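Local coordinates for protein acetone carboxylase alpha subunit (Xanthobacter autotrophicus Py2, PDB 5M45) that binds a manganese ion and belongs to the hydantoinase B/oxoprolinase family of proteins, at residues 116-121 against 201-206; 108-113 against 147-152; 26-31 against 121-126. All coordinates share one frame; numbering follows the deposited sequence.

Contact 1: residues 116-121 against 201-206. With AE4 (3,6,9,12,15-pentaoxaheptadecan-1-ol), chain P.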
# COMPACT_ATOMS: atom_id res chain seq x y z
N GLY A 116 -21.35 -6.55 6.22
CA GLY A 116 -21.86 -6.68 7.59
C GLY A 116 -20.77 -6.99 8.61
O GLY A 116 -20.77 -6.43 9.74
N ALA A 117 -19.83 -7.86 8.23
CA ALA A 117 -18.70 -8.16 9.10
C ALA A 117 -17.78 -6.94 9.30
O ALA A 117 -17.21 -6.78 10.36
CB ALA A 117 -17.93 -9.37 8.57
N ALA A 118 -17.65 -6.08 8.30
CA ALA A 118 -16.91 -4.82 8.45
C ALA A 118 -17.61 -3.86 9.43
O ALA A 118 -16.96 -3.24 10.28
CB ALA A 118 -16.67 -4.13 7.12
N ILE A 119 -18.93 -3.74 9.31
CA ILE A 119 -19.72 -2.96 10.28
C ILE A 119 -19.52 -3.54 11.71
O ILE A 119 -19.27 -2.78 12.66
CB ILE A 119 -21.21 -2.95 9.90
CG1 ILE A 119 -21.45 -2.11 8.64
CG2 ILE A 119 -22.06 -2.37 11.04
CD1 ILE A 119 -22.74 -2.41 7.90
N LYS A 120 -19.57 -4.86 11.85
CA LYS A 120 -19.40 -5.48 13.17
C LYS A 120 -17.97 -5.25 13.75
O LYS A 120 -17.82 -5.10 14.97
CB LYS A 120 -19.78 -6.97 13.13
CG LYS A 120 -21.27 -7.19 12.88
CD LYS A 120 -21.61 -8.60 12.40
CE LYS A 120 -23.03 -8.65 11.85
NZ LYS A 120 -23.43 -10.00 11.41
N TYR A 121 -16.95 -5.21 12.89
CA TYR A 121 -15.60 -4.83 13.33
C TYR A 121 -15.59 -3.40 13.94
O TYR A 121 -14.96 -3.16 14.99
CB TYR A 121 -14.58 -4.94 12.18
CG TYR A 121 -13.14 -4.71 12.60
CD1 TYR A 121 -12.37 -5.76 13.11
CD2 TYR A 121 -12.55 -3.46 12.52
CE1 TYR A 121 -11.04 -5.56 13.50
CE2 TYR A 121 -11.21 -3.24 12.90
CZ TYR A 121 -10.47 -4.29 13.39
OH TYR A 121 -9.18 -4.11 13.79
N ILE A 201 -7.53 -0.91 2.77
CA ILE A 201 -8.19 0.18 3.50
C ILE A 201 -8.99 -0.47 4.66
O ILE A 201 -9.88 -1.27 4.41
CB ILE A 201 -9.17 0.89 2.54
CG1 ILE A 201 -8.46 1.36 1.24
CG2 ILE A 201 -9.83 2.08 3.22
CD1 ILE A 201 -9.32 1.19 -0.03
N THR A 202 -8.71 -0.10 5.92
CA THR A 202 -9.41 -0.69 7.08
C THR A 202 -10.46 0.26 7.68
O THR A 202 -10.12 1.09 8.50
CB THR A 202 -8.41 -1.16 8.17
OG1 THR A 202 -7.48 -2.09 7.62
CG2 THR A 202 -9.15 -1.82 9.36
N CYS A 203 -11.71 0.12 7.24
CA CYS A 203 -12.85 0.94 7.75
C CYS A 203 -12.48 2.44 7.94
O CYS A 203 -12.75 3.07 8.98
CB CYS A 203 -13.39 0.30 9.04
SG CYS A 203 -14.21 -1.30 8.78
N ARG A 204 -11.92 3.02 6.87
CA ARG A 204 -11.44 4.41 6.92
C ARG A 204 -12.59 5.40 6.76
O ARG A 204 -13.46 5.22 5.91
CB ARG A 204 -10.40 4.60 5.82
CG ARG A 204 -9.82 6.02 5.71
CD ARG A 204 -8.64 6.09 4.76
NE ARG A 204 -8.20 7.47 4.58
CZ ARG A 204 -7.13 7.85 3.86
NH1 ARG A 204 -6.35 6.96 3.27
NH2 ARG A 204 -6.84 9.14 3.74
N LYS A 205 -12.61 6.46 7.58
CA LYS A 205 -13.54 7.56 7.33
C LYS A 205 -12.95 8.44 6.20
O LYS A 205 -11.96 9.14 6.41
CB LYS A 205 -13.83 8.40 8.59
CG LYS A 205 -14.99 9.40 8.38
CD LYS A 205 -15.29 10.33 9.54
CE LYS A 205 -15.62 9.53 10.79
NZ LYS A 205 -16.23 10.35 11.87
N VAL A 206 -13.56 8.38 5.02
CA VAL A 206 -13.07 9.06 3.82
C VAL A 206 -13.89 10.32 3.44
O VAL A 206 -13.53 11.02 2.48
CB VAL A 206 -13.03 8.12 2.61
CG1 VAL A 206 -12.03 6.98 2.89
CG2 VAL A 206 -14.41 7.59 2.18
C2 AE4 P . -23.64 -21.75 18.74
C3 AE4 P . -23.45 -20.29 19.14
O4 AE4 P . -24.53 -19.51 18.60
C5 AE4 P . -24.76 -18.24 19.24
C6 AE4 P . -25.37 -17.24 18.24
O7 AE4 P . -24.45 -16.21 17.87
C8 AE4 P . -23.40 -16.68 17.01
C9 AE4 P . -22.43 -15.54 16.73
C11 AE4 P . -22.18 -15.42 14.34
O10 AE4 P . -22.80 -14.90 15.51
C12 AE4 P . -23.24 -15.59 13.26
O13 AE4 P . -23.42 -14.37 12.53
C14 AE4 P . -23.91 -14.60 11.22
C15 AE4 P . -24.28 -13.28 10.56
O16 AE4 P . -23.07 -12.59 10.23
C17 AE4 P . -22.67 -12.73 8.88
C18 AE4 P . -21.49 -11.79 8.65
O19 AE4 P . -21.88 -10.43 8.97
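C203 has the largest share of this contact, its thiol directed at one flank of helix 111-124, where A118 and Y121 lie one turn apart. Its SG stands 3.7 Å from the carbonyl O of A118 and 4.1 Å from A118 CB, so the sulfur meets both the methyl group and the backbone of the same residue. The first torsion of C203 (chi1 -68°) sets SG beside its own backbone N and within reach of the helix. C203 itself has left-handed backbone angles (42°/51°), a bend in the chain just before strand 204-208 begins. Y121 leans over from the next turn of the helix: its ring carbon CE2 comes within 4.3 Å of T202 CG2, the methyl arriving obliquely to the ring. The pairing therefore packs helix 111-124 against the lead-in to a strand of the seven-stranded antiparallel sheet, whose neighbouring strand 138-141 also touches A118 through N141. No hydrogen bond crosses between the segments, and the polar ends look elsewhere: T202 OG1 bonds D143, while the Y121 hydroxyl bonds H218 and R222 of the second subunit. On another flank of the helix, K120 extends beyond CG to the bound 3,6,9,12,15-pentaoxaheptadecan-1-ol, giving a hydrogen bond of 2.9 Å from NZ to O19 of that ligand, and the same NZ forms a salt bridge with D100.

Contact 2: residues 108-113 against 147-152. With MN (manganese (II) ion), chain M.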
# COMPACT_ATOMS: atom_id res chain seq x y z
N ILE A 108 -23.27 -9.36 -6.87
CA ILE A 108 -22.19 -10.02 -6.12
C ILE A 108 -22.49 -10.09 -4.63
O ILE A 108 -21.84 -9.38 -3.78
CB ILE A 108 -20.77 -9.45 -6.43
CG1 ILE A 108 -20.70 -7.91 -6.37
CG2 ILE A 108 -20.34 -9.95 -7.83
CD1 ILE A 108 -19.29 -7.36 -6.39
N ILE A 109 -23.44 -10.95 -4.29
CA ILE A 109 -24.08 -10.92 -2.97
C ILE A 109 -23.28 -11.61 -1.88
O ILE A 109 -23.72 -11.60 -0.74
CB ILE A 109 -25.56 -11.41 -2.98
CG1 ILE A 109 -25.67 -12.90 -3.32
CG2 ILE A 109 -26.40 -10.54 -3.90
CD1 ILE A 109 -27.09 -13.43 -3.20
N ILE A 110 -22.10 -12.15 -2.18
CA ILE A 110 -21.15 -12.57 -1.11
C ILE A 110 -20.87 -11.39 -0.18
O ILE A 110 -20.57 -11.58 1.00
CB ILE A 110 -19.84 -13.20 -1.69
CG1 ILE A 110 -19.11 -14.02 -0.62
CG2 ILE A 110 -18.92 -12.12 -2.29
CD1 ILE A 110 -18.04 -14.93 -1.19
N HIS A 111 -20.98 -10.17 -0.69
CA HIS A 111 -20.69 -8.97 0.10
C HIS A 111 -21.79 -8.54 1.05
O HIS A 111 -21.58 -7.65 1.89
CB HIS A 111 -20.22 -7.83 -0.83
CG HIS A 111 -18.98 -8.18 -1.57
ND1 HIS A 111 -17.74 -8.21 -0.96
CD2 HIS A 111 -18.78 -8.60 -2.84
CE1 HIS A 111 -16.84 -8.60 -1.84
NE2 HIS A 111 -17.44 -8.84 -2.99
N VAL A 112 -22.94 -9.21 1.01
CA VAL A 112 -23.95 -9.09 2.07
C VAL A 112 -23.23 -9.42 3.41
O VAL A 112 -23.27 -8.63 4.36
CB VAL A 112 -25.19 -9.99 1.84
CG1 VAL A 112 -26.07 -10.06 3.06
CG2 VAL A 112 -25.99 -9.52 0.62
N GLY A 113 -22.52 -10.56 3.43
CA GLY A 113 -21.75 -10.99 4.60
C GLY A 113 -20.50 -10.19 4.88
O GLY A 113 -20.25 -9.83 6.03
N GLY A 147 -12.44 -9.82 6.89
CA GLY A 147 -13.44 -10.66 6.25
C GLY A 147 -13.70 -10.55 4.76
O GLY A 147 -14.41 -11.42 4.22
N ASN A 148 -13.14 -9.55 4.08
CA ASN A 148 -13.41 -9.34 2.65
C ASN A 148 -12.81 -10.46 1.73
O ASN A 148 -11.84 -11.12 2.12
CB ASN A 148 -12.87 -7.98 2.18
CG ASN A 148 -13.54 -7.47 0.88
OD1 ASN A 148 -14.63 -7.91 0.50
ND2 ASN A 148 -12.88 -6.50 0.22
N VAL A 149 -13.35 -10.60 0.52
CA VAL A 149 -12.88 -11.58 -0.45
C VAL A 149 -11.46 -11.26 -0.92
O VAL A 149 -10.56 -12.12 -0.84
CB VAL A 149 -13.83 -11.62 -1.68
CG1 VAL A 149 -13.24 -12.54 -2.75
CG2 VAL A 149 -15.22 -12.07 -1.28
N HIS A 150 -11.26 -10.03 -1.38
CA HIS A 150 -9.95 -9.59 -1.89
C HIS A 150 -9.94 -8.07 -2.03
O HIS A 150 -11.01 -7.46 -2.02
CB HIS A 150 -9.55 -10.29 -3.23
CG HIS A 150 -10.46 -10.04 -4.39
ND1 HIS A 150 -10.13 -10.41 -5.67
CD2 HIS A 150 -11.68 -9.46 -4.49
CE1 HIS A 150 -11.13 -10.14 -6.50
NE2 HIS A 150 -12.08 -9.56 -5.80
N PRO A 151 -8.75 -7.46 -2.16
CA PRO A 151 -8.70 -5.99 -2.23
C PRO A 151 -9.49 -5.31 -3.36
O PRO A 151 -10.03 -4.22 -3.15
CB PRO A 151 -7.20 -5.69 -2.33
CG PRO A 151 -6.55 -6.88 -1.63
CD PRO A 151 -7.39 -8.06 -2.05
N CYS A 152 -9.65 -5.95 -4.52
CA CYS A 152 -10.42 -5.37 -5.61
C CYS A 152 -11.94 -5.18 -5.39
O CYS A 152 -12.60 -4.49 -6.19
CB CYS A 152 -10.15 -6.08 -6.93
SG CYS A 152 -8.55 -5.61 -7.65
MN MN M . -14.08 -9.02 -6.86
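The imidazole of H111 receives I110 CG2 on one face, 3.5 Å above the ring plane and offset toward the rim, and N148 at its edge; the ring of H155 also meets it. N148 OD1 lies in the H111 ring plane, 3.3 Å from H111 CE1, with the amide turned 64° from the imidazole. Next along the loop, the H150 ring has C152 CB over one face, 4.1 Å from its plane, and its ND1 bonds the carbonyl of S398. V149 CG2 comes obliquely to the H111 ring, 3.9 Å from H111 CE1, and also meets I110 CG2 at 3.8 Å, so one valine methyl touches both neighbours. I110 CG1 is anti to the backbone N (chi1 -161°), which places CG2 between that nitrogen and the carbonyl carbon, on the side of the histidine ring. Polar ends are held from outside: H111 ND1 bonds T114 OG1, and N148 ND2 bonds the backbone oxygens of N142 and D153. W401 of helix 401-422 packs on both I110 and V149. H150 NE2 binds manganese at 2.3 Å and shares the ion with D153 and H175, a site with two histidines and an aspartate among its ligands, beside the N-terminal part of helix 111-124.

Contact 3: residues 26-31 against 121-126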
# COMPACT_ATOMS: atom_id res chain seq x y z
N GLU A 26 -23.23 -2.30 22.99
CA GLU A 26 -24.28 -2.71 23.95
C GLU A 26 -25.47 -3.34 23.21
O GLU A 26 -25.97 -4.40 23.63
CB GLU A 26 -24.77 -1.53 24.81
CG GLU A 26 -23.81 -1.15 25.94
CD GLU A 26 -24.10 0.21 26.58
OE1 GLU A 26 -25.01 0.93 26.08
OE2 GLU A 26 -23.38 0.53 27.58
N HIS A 27 -25.88 -2.69 22.12
CA HIS A 27 -27.00 -3.12 21.30
C HIS A 27 -26.74 -4.51 20.67
O HIS A 27 -27.52 -5.45 20.85
CB HIS A 27 -27.25 -2.05 20.21
CG HIS A 27 -28.46 -2.30 19.35
ND1 HIS A 27 -29.75 -2.20 19.84
CD2 HIS A 27 -28.58 -2.58 18.04
CE1 HIS A 27 -30.61 -2.41 18.86
NE2 HIS A 27 -29.92 -2.65 17.76
N ARG A 28 -25.64 -4.64 19.95
CA ARG A 28 -25.28 -5.93 19.35
C ARG A 28 -25.09 -7.04 20.39
O ARG A 28 -25.61 -8.13 20.22
CB ARG A 28 -24.04 -5.82 18.45
CG ARG A 28 -23.68 -7.17 17.83
CD ARG A 28 -22.70 -7.11 16.70
NE ARG A 28 -22.49 -8.46 16.16
CZ ARG A 28 -21.53 -9.31 16.53
NH1 ARG A 28 -20.62 -8.99 17.46
NH2 ARG A 28 -21.47 -10.51 15.97
N ASP A 29 -24.38 -6.76 21.49
CA ASP A 29 -24.16 -7.79 22.52
C ASP A 29 -25.49 -8.34 23.11
O ASP A 29 -25.59 -9.56 23.35
CB ASP A 29 -23.23 -7.29 23.64
CG ASP A 29 -21.75 -7.15 23.20
OD1 ASP A 29 -21.34 -7.57 22.09
OD2 ASP A 29 -20.96 -6.58 23.97
N ARG A 30 -26.47 -7.45 23.33
CA ARG A 30 -27.80 -7.83 23.84
C ARG A 30 -28.49 -8.77 22.84
O ARG A 30 -29.01 -9.82 23.21
CB ARG A 30 -28.68 -6.58 24.13
CG ARG A 30 -30.14 -6.91 24.46
CD ARG A 30 -30.95 -5.72 24.98
NE ARG A 30 -31.08 -4.67 23.95
CZ ARG A 30 -32.01 -4.61 22.99
NH1 ARG A 30 -32.91 -5.54 22.84
NH2 ARG A 30 -32.06 -3.57 22.16
N LEU A 31 -28.45 -8.40 21.57
CA LEU A 31 -29.06 -9.22 20.52
C LEU A 31 -28.39 -10.59 20.32
O LEU A 31 -29.08 -11.60 20.13
CB LEU A 31 -29.11 -8.45 19.20
CG LEU A 31 -29.88 -7.12 19.22
CD1 LEU A 31 -29.83 -6.50 17.81
CD2 LEU A 31 -31.31 -7.27 19.65
N TYR A 121 -16.95 -5.21 12.89
CA TYR A 121 -15.60 -4.83 13.33
C TYR A 121 -15.59 -3.40 13.94
O TYR A 121 -14.96 -3.16 14.99
CB TYR A 121 -14.58 -4.94 12.18
CG TYR A 121 -13.14 -4.71 12.60
CD1 TYR A 121 -12.37 -5.76 13.11
CD2 TYR A 121 -12.55 -3.46 12.52
CE1 TYR A 121 -11.04 -5.56 13.50
CE2 TYR A 121 -11.21 -3.24 12.90
CZ TYR A 121 -10.47 -4.29 13.39
OH TYR A 121 -9.18 -4.11 13.79
N MET A 122 -16.23 -2.45 13.28
CA MET A 122 -16.39 -1.08 13.82
C MET A 122 -17.12 -1.07 15.15
O MET A 122 -16.72 -0.36 16.10
CB MET A 122 -17.08 -0.13 12.80
CG MET A 122 -16.27 0.10 11.50
SD MET A 122 -16.86 1.44 10.44
CE MET A 122 -18.18 0.67 9.53
N ILE A 123 -18.17 -1.86 15.26
CA ILE A 123 -18.94 -1.99 16.51
C ILE A 123 -18.02 -2.50 17.64
O ILE A 123 -17.90 -1.87 18.69
CB ILE A 123 -20.16 -2.92 16.32
CG1 ILE A 123 -21.15 -2.27 15.35
CG2 ILE A 123 -20.83 -3.21 17.67
CD1 ILE A 123 -22.37 -3.10 15.00
N GLU A 124 -17.33 -3.59 17.38
CA GLU A 124 -16.53 -4.29 18.38
C GLU A 124 -15.24 -3.56 18.76
O GLU A 124 -14.69 -3.82 19.84
CB GLU A 124 -16.18 -5.65 17.81
CG GLU A 124 -15.77 -6.68 18.78
CD GLU A 124 -16.83 -7.11 19.81
OE1 GLU A 124 -16.42 -8.04 20.54
OE2 GLU A 124 -17.98 -6.61 20.01
N ASN A 125 -14.73 -2.68 17.90
CA ASN A 125 -13.49 -1.94 18.17
C ASN A 125 -13.71 -0.44 18.54
O ASN A 125 -12.75 0.35 18.57
CB ASN A 125 -12.56 -2.10 16.99
CG ASN A 125 -11.99 -3.50 16.90
OD1 ASN A 125 -10.94 -3.78 17.51
ND2 ASN A 125 -12.69 -4.40 16.23
N ASN A 126 -14.95 -0.08 18.86
CA ASN A 126 -15.27 1.23 19.43
C ASN A 126 -14.96 2.40 18.49
O ASN A 126 -14.48 3.48 18.92
CB ASN A 126 -14.64 1.40 20.81
CG ASN A 126 -15.34 2.47 21.66
OD1 ASN A 126 -16.39 2.97 21.32
ND2 ASN A 126 -14.75 2.76 22.81
O HOH W 1 -20.46 -6.74 19.32
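R28 and I123 make the close apolar part of this helix-helix contact, with R28 CB 4.2 Å from I123 CG2. Both side chains leave their backbones toward the opposite helix, and between them they supply most of the buried surface where helix 24-38 lies against the last turns of helix 111-124. The other part is polar and partly exposed, and it is bridged by water. D29 and E124 bring their carboxylates up at about a right angle, the planes 77° apart, with D29 OD1 still 4.1 Å from E124 OE2. E124 reaches this position because its chain bends at chi2 (64°). One ordered water joins the three side chains, donating to E124 OE2 at 2.6 Å and to D29 OD1 at 3.0 Å. It accepts from R28 NH1 at 2.9 Å, lying at the edge of the guanidinium and in its plane. Farther along the same segment, the carbonyl O of Y121 accepts from both N125 N and N125 ND2, the latter at 2.9 Å; this amide nitrogen also sits over the centre of the Y121 ring. K25 forms salt bridges with D29 OD2 and E124 OE2. Two like charges facing each other would be unfavourable alone; here the lysine, the shared water and the nearby arginine probably offset them. R28 NH1 and E124 OE2, 4.4 Å apart, are linked through the water and form no direct salt bridge.

In the fold
All three contacts use helix 111-124: contact 2 toward its N-terminal end, contact 1 along its middle and contact 3 at its C-terminal end. The centres of contacts 1 and 2 lie about 12 Å apart, those of 1 and 3 about 13 Å, and those of 2 and 3 about 21 Å. In chain order the segments run 26-31, 108-113, 116-121, 121-126, 147-152 and 201-206, so the contacts interleave. Contacts 1 and 3 share Y121 and touch where C203 packs on M122 and K120 on R28; both also reach the second subunit. One helix thus spans from the manganese site, past the antiparallel sheet, to N-terminal helix 24-38.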